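PDB 2RA6: trichosurin, which probably binds and carries small, largely apolar molecules in its lipocalin barrel, and holds 4-ethylphenol in the structure described here. Local coordinates for residues I54-S58 with G59-G63; T67-G71 with Q72-L76. The protein carries 1 engineered substitution. All blocks are in the same frame, centred on the assembly; numbering follows the deposited sequence.

Contact 1: residues I54-S58 with G59-G63. With ETY (4-ethylphenol), chain P.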
# COMPACT_ATOMS: atom_id res chain seq x y z
N ILE B 54 16.62 -14.65 2.81
CA ILE B 54 15.19 -14.92 2.77
C ILE B 54 15.02 -16.36 2.35
O ILE B 54 15.60 -16.81 1.36
CB ILE B 54 14.48 -14.01 1.75
CG1 ILE B 54 14.60 -12.55 2.18
CG2 ILE B 54 13.01 -14.41 1.65
CD1 ILE B 54 14.00 -11.56 1.17
N THR B 55 14.23 -17.10 3.12
CA THR B 55 13.96 -18.50 2.81
C THR B 55 12.46 -18.64 2.62
O THR B 55 11.67 -18.23 3.47
CB THR B 55 14.41 -19.43 3.95
OG1 THR B 55 15.82 -19.28 4.16
CG2 THR B 55 14.10 -20.87 3.60
N VAL B 56 12.07 -19.21 1.49
CA VAL B 56 10.66 -19.41 1.19
C VAL B 56 10.18 -20.76 1.70
O VAL B 56 10.73 -21.80 1.34
CB VAL B 56 10.39 -19.32 -0.33
CG1 VAL B 56 8.91 -19.49 -0.61
CG2 VAL B 56 10.90 -18.00 -0.87
N GLU B 57 9.16 -20.74 2.55
CA GLU B 57 8.59 -21.97 3.11
C GLU B 57 7.07 -21.91 3.09
O GLU B 57 6.48 -20.99 3.65
CB GLU B 57 9.08 -22.18 4.55
CG GLU B 57 8.42 -23.38 5.23
CD GLU B 57 8.69 -23.43 6.72
OE1 GLU B 57 8.15 -24.34 7.39
OE2 GLU B 57 9.44 -22.57 7.23
N SER B 58 6.45 -22.89 2.46
CA SER B 58 4.99 -22.94 2.37
C SER B 58 4.45 -21.63 1.81
O SER B 58 3.38 -21.16 2.21
CB SER B 58 4.39 -23.18 3.76
OG SER B 58 4.87 -24.40 4.32
N GLY B 59 5.19 -21.05 0.87
CA GLY B 59 4.75 -19.80 0.27
C GLY B 59 5.03 -18.58 1.12
O GLY B 59 4.84 -17.45 0.67
N ASN B 60 5.47 -18.78 2.36
CA ASN B 60 5.76 -17.67 3.26
C ASN B 60 7.22 -17.26 3.14
O ASN B 60 8.07 -18.07 2.74
CB ASN B 60 5.45 -18.05 4.71
CG ASN B 60 4.03 -18.56 4.89
OD1 ASN B 60 3.07 -17.97 4.41
ND2 ASN B 60 3.89 -19.67 5.61
N LEU B 61 7.53 -16.02 3.49
CA LEU B 61 8.91 -15.54 3.41
C LEU B 61 9.53 -15.43 4.80
O LEU B 61 9.12 -14.61 5.61
CB LEU B 61 8.95 -14.17 2.73
CG LEU B 61 8.31 -14.07 1.35
CD1 LEU B 61 8.52 -12.67 0.79
CD2 LEU B 61 8.94 -15.11 0.42
N ASN B 62 10.53 -16.27 5.07
CA ASN B 62 11.21 -16.23 6.35
C ASN B 62 12.46 -15.38 6.18
O ASN B 62 13.42 -15.78 5.52
CB ASN B 62 11.59 -17.64 6.81
CG ASN B 62 10.38 -18.51 7.08
OD1 ASN B 62 9.39 -18.05 7.67
ND2 ASN B 62 10.45 -19.77 6.67
N GLY B 63 12.44 -14.19 6.77
CA GLY B 63 13.58 -13.30 6.65
C GLY B 63 14.46 -13.24 7.88
O GLY B 63 13.98 -13.29 9.01
C8 ETY P . 11.86 -7.30 3.51
C7 ETY P . 10.70 -8.25 3.17
CG ETY P . 10.52 -9.37 4.15
C3 ETY P . 9.87 -9.15 5.39
C2 ETY P . 9.69 -10.20 6.32
C5 ETY P . 11.00 -10.68 3.86
C6 ETY P . 10.83 -11.74 4.79
C1 ETY P . 10.17 -11.49 6.01
O1 ETY P . 10.00 -12.51 6.91
O HOH W 1 15.95 -16.80 5.94

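Contact 2: residues T67-G71 with Q72-L76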
# COMPACT_ATOMS: atom_id res chain seq x y z
N THR B 67 19.99 -5.99 13.21
CA THR B 67 19.59 -4.67 13.66
C THR B 67 20.67 -4.21 14.61
O THR B 67 21.24 -5.02 15.34
CB THR B 67 18.26 -4.71 14.46
OG1 THR B 67 17.29 -5.48 13.75
CG2 THR B 67 17.74 -3.29 14.66
N ARG B 68 20.96 -2.91 14.61
CA ARG B 68 21.99 -2.36 15.49
C ARG B 68 21.36 -1.92 16.81
O ARG B 68 20.45 -1.09 16.83
CB ARG B 68 22.68 -1.16 14.84
CG ARG B 68 23.78 -0.54 15.68
CD ARG B 68 24.31 0.75 15.06
NE ARG B 68 25.31 1.39 15.92
CZ ARG B 68 25.92 2.54 15.64
NH1 ARG B 68 25.63 3.19 14.52
NH2 ARG B 68 26.82 3.03 16.48
N LYS B 69 21.86 -2.48 17.91
CA LYS B 69 21.36 -2.14 19.24
C LYS B 69 22.52 -2.09 20.22
O LYS B 69 23.16 -3.11 20.50
CB LYS B 69 20.33 -3.18 19.70
CG LYS B 69 19.65 -2.83 21.02
CD LYS B 69 18.88 -1.52 20.91
CE LYS B 69 18.21 -1.15 22.23
NZ LYS B 69 17.23 -2.18 22.68
N ASN B 70 22.80 -0.90 20.74
CA ASN B 70 23.88 -0.70 21.69
C ASN B 70 25.22 -1.17 21.12
O ASN B 70 25.93 -1.96 21.75
CB ASN B 70 23.58 -1.44 23.00
CG ASN B 70 22.25 -1.03 23.60
OD1 ASN B 70 22.00 0.15 23.84
ND2 ASN B 70 21.39 -2.01 23.85
N GLY B 71 25.54 -0.70 19.92
CA GLY B 71 26.78 -1.07 19.27
C GLY B 71 26.92 -2.56 19.01
O GLY B 71 28.02 -3.06 18.81
N GLN B 72 25.79 -3.27 19.01
CA GLN B 72 25.79 -4.71 18.78
C GLN B 72 24.83 -5.08 17.65
O GLN B 72 23.72 -4.57 17.58
CB GLN B 72 25.38 -5.45 20.05
CG GLN B 72 26.38 -5.37 21.19
CD GLN B 72 27.68 -6.10 20.88
OE1 GLN B 72 28.48 -5.64 20.07
NE2 GLN B 72 27.88 -7.24 21.52
N CYS B 73 25.27 -5.99 16.78
CA CYS B 73 24.43 -6.44 15.67
C CYS B 73 23.61 -7.64 16.13
O CYS B 73 24.10 -8.76 16.17
CB CYS B 73 25.28 -6.84 14.47
SG CYS B 73 26.19 -5.47 13.68
N ILE B 74 22.35 -7.39 16.48
CA ILE B 74 21.47 -8.46 16.95
C ILE B 74 20.59 -9.03 15.85
O ILE B 74 20.08 -8.31 14.99
CB ILE B 74 20.57 -7.98 18.11
CG1 ILE B 74 19.72 -6.79 17.66
CG2 ILE B 74 21.44 -7.59 19.31
CD1 ILE B 74 18.72 -6.32 18.70
N PRO B 75 20.41 -10.36 15.86
CA PRO B 75 19.59 -11.05 14.86
C PRO B 75 18.11 -10.71 15.02
O PRO B 75 17.62 -10.47 16.12
CB PRO B 75 19.87 -12.52 15.14
CG PRO B 75 21.28 -12.49 15.65
CD PRO B 75 21.23 -11.33 16.61
N LEU B 76 17.41 -10.68 13.89
CA LEU B 76 15.98 -10.39 13.85
C LEU B 76 15.36 -11.33 12.83
O LEU B 76 15.68 -11.26 11.64
CB LEU B 76 15.74 -8.93 13.43
CG LEU B 76 14.28 -8.51 13.23
CD1 LEU B 76 13.53 -8.60 14.54
CD2 LEU B 76 14.22 -7.09 12.68

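Contact 1: residues I54-S58 with G59-G63
T55 pairs with N62 and E57 with N60 where strand 54-57 folds back antiparallel onto strand 60-63, the two segments joined by a type I' turn from E57 to N60. The axes approach to 4.6 Å. Each of the two hydrogen-bonded pairs contributes two backbone bonds. The one that closes the turn, N60 N to E57 O at 2.8 Å, meets the carbonyl from above its plane, 54° out of it. Between these pairs, V56 CA directs its hydrogen at N60 O.

Opposite faces of the hairpin differ in chemistry. On one, I54 and V56 both pack against L61: V56 and L61 lie side by side, with V56 CG2 meeting L61 CD2 at 3.7 Å, and F112 touches both I54 and L61. The E57 and N62 side chains meet on the other. The extended E57 chain, with CG anti to the backbone N (chi1 175°), brings OE2 to N62 ND2 at 3.0 Å. This bond is bent and uses the anti lone pair of OE2, the carboxylate and amide planes standing 71° apart. N62 OD1 is hydrogen-bonded to T79 OG1, so the amide is gripped at both ends, while N60 OD1 accepts from K82 N.

At the pocket, G63 N donates to the phenol oxygen O1 of 4-ethylphenol at 3.0 Å, and L61 O lies 2.6 Å from that same O1. L61 CB approaches the ring at C6. Backbone polar groups thus meet the hydroxyl while apolar side chains meet the ring, as suits the binding of a small phenol.

Contact 2: residues T67-G71 with Q72-L76
T67 and I74 face each other as a hydrogen-bonded antiparallel pair, and the denser part of this hairpin is built around them. T67 N bonds to I74 O, and I74 N returns to T67 O at 2.9 Å. The I74 side chain leans across the neighbouring strand. Its CG1 sits between the backbone N and the carbonyl carbon (chi1 59°), which brings it to 3.3 Å from T67 O. The CD1 methyl goes further and rests 3.7 Å from K69 CB, so the first carbon of the lysine chain is part of the apolar patch, although the bent remainder leads its ammonium group away. At the other end of the contact, the L76 side chain crosses that of T67 at a slant, CD2 coming to 3.6 Å from T67 OG1. That hydroxyl has its polar partner in N49 OD1, so the leucine methyl packs against an oxygen that is already hydrogen-bonded.

Toward the turn the fit slackens. K69 N makes a straight bond to Q72 O, whereas the return bond from Q72 N to K69 O at 3.0 Å is bent, with the donor well above the carbonyl plane. N70 and G71, both with positive phi, carry the chain round in the solvent, and Q72 is likewise exposed. On the face away from T67 and I74, R68 and C73 form a non-hydrogen-bonded pair whose side chains are held by residues outside the hairpin: R68 NH1 makes a salt bridge with E43 OE1, and C73 is joined by a disulfide to C166.

Backbone bonds, with a small apolar touch between I74 and K69, therefore join the two strands, while the links to E43 and C166 anchor the outer face to distant parts of the chain, the disulfide tying strand 72-82 to the C-terminal residue.

Overall arrangement
Contacts 1 and 2 are successive hairpins of one antiparallel barrel sheet. Strand 60-69 is common to both: contact 1 takes its start against 49-57 and contact 2 its end against 72-82. Their centres lie about 22 Å apart, and the two contacts do not touch each other beyond being neighbours along the chain. Strand 72-82 also borders the start of 60-69, through backbone bonds of L61 with A80 and G63 with L78. Contact 1 supplies three residues of the 4-ethylphenol pocket, L61, N62 and G63. Contact 2 is a surface contact further off, whose L76 side chain comes within about 8 Å of the ligand. A zinc ion lies about 12 Å from the I54 side chain.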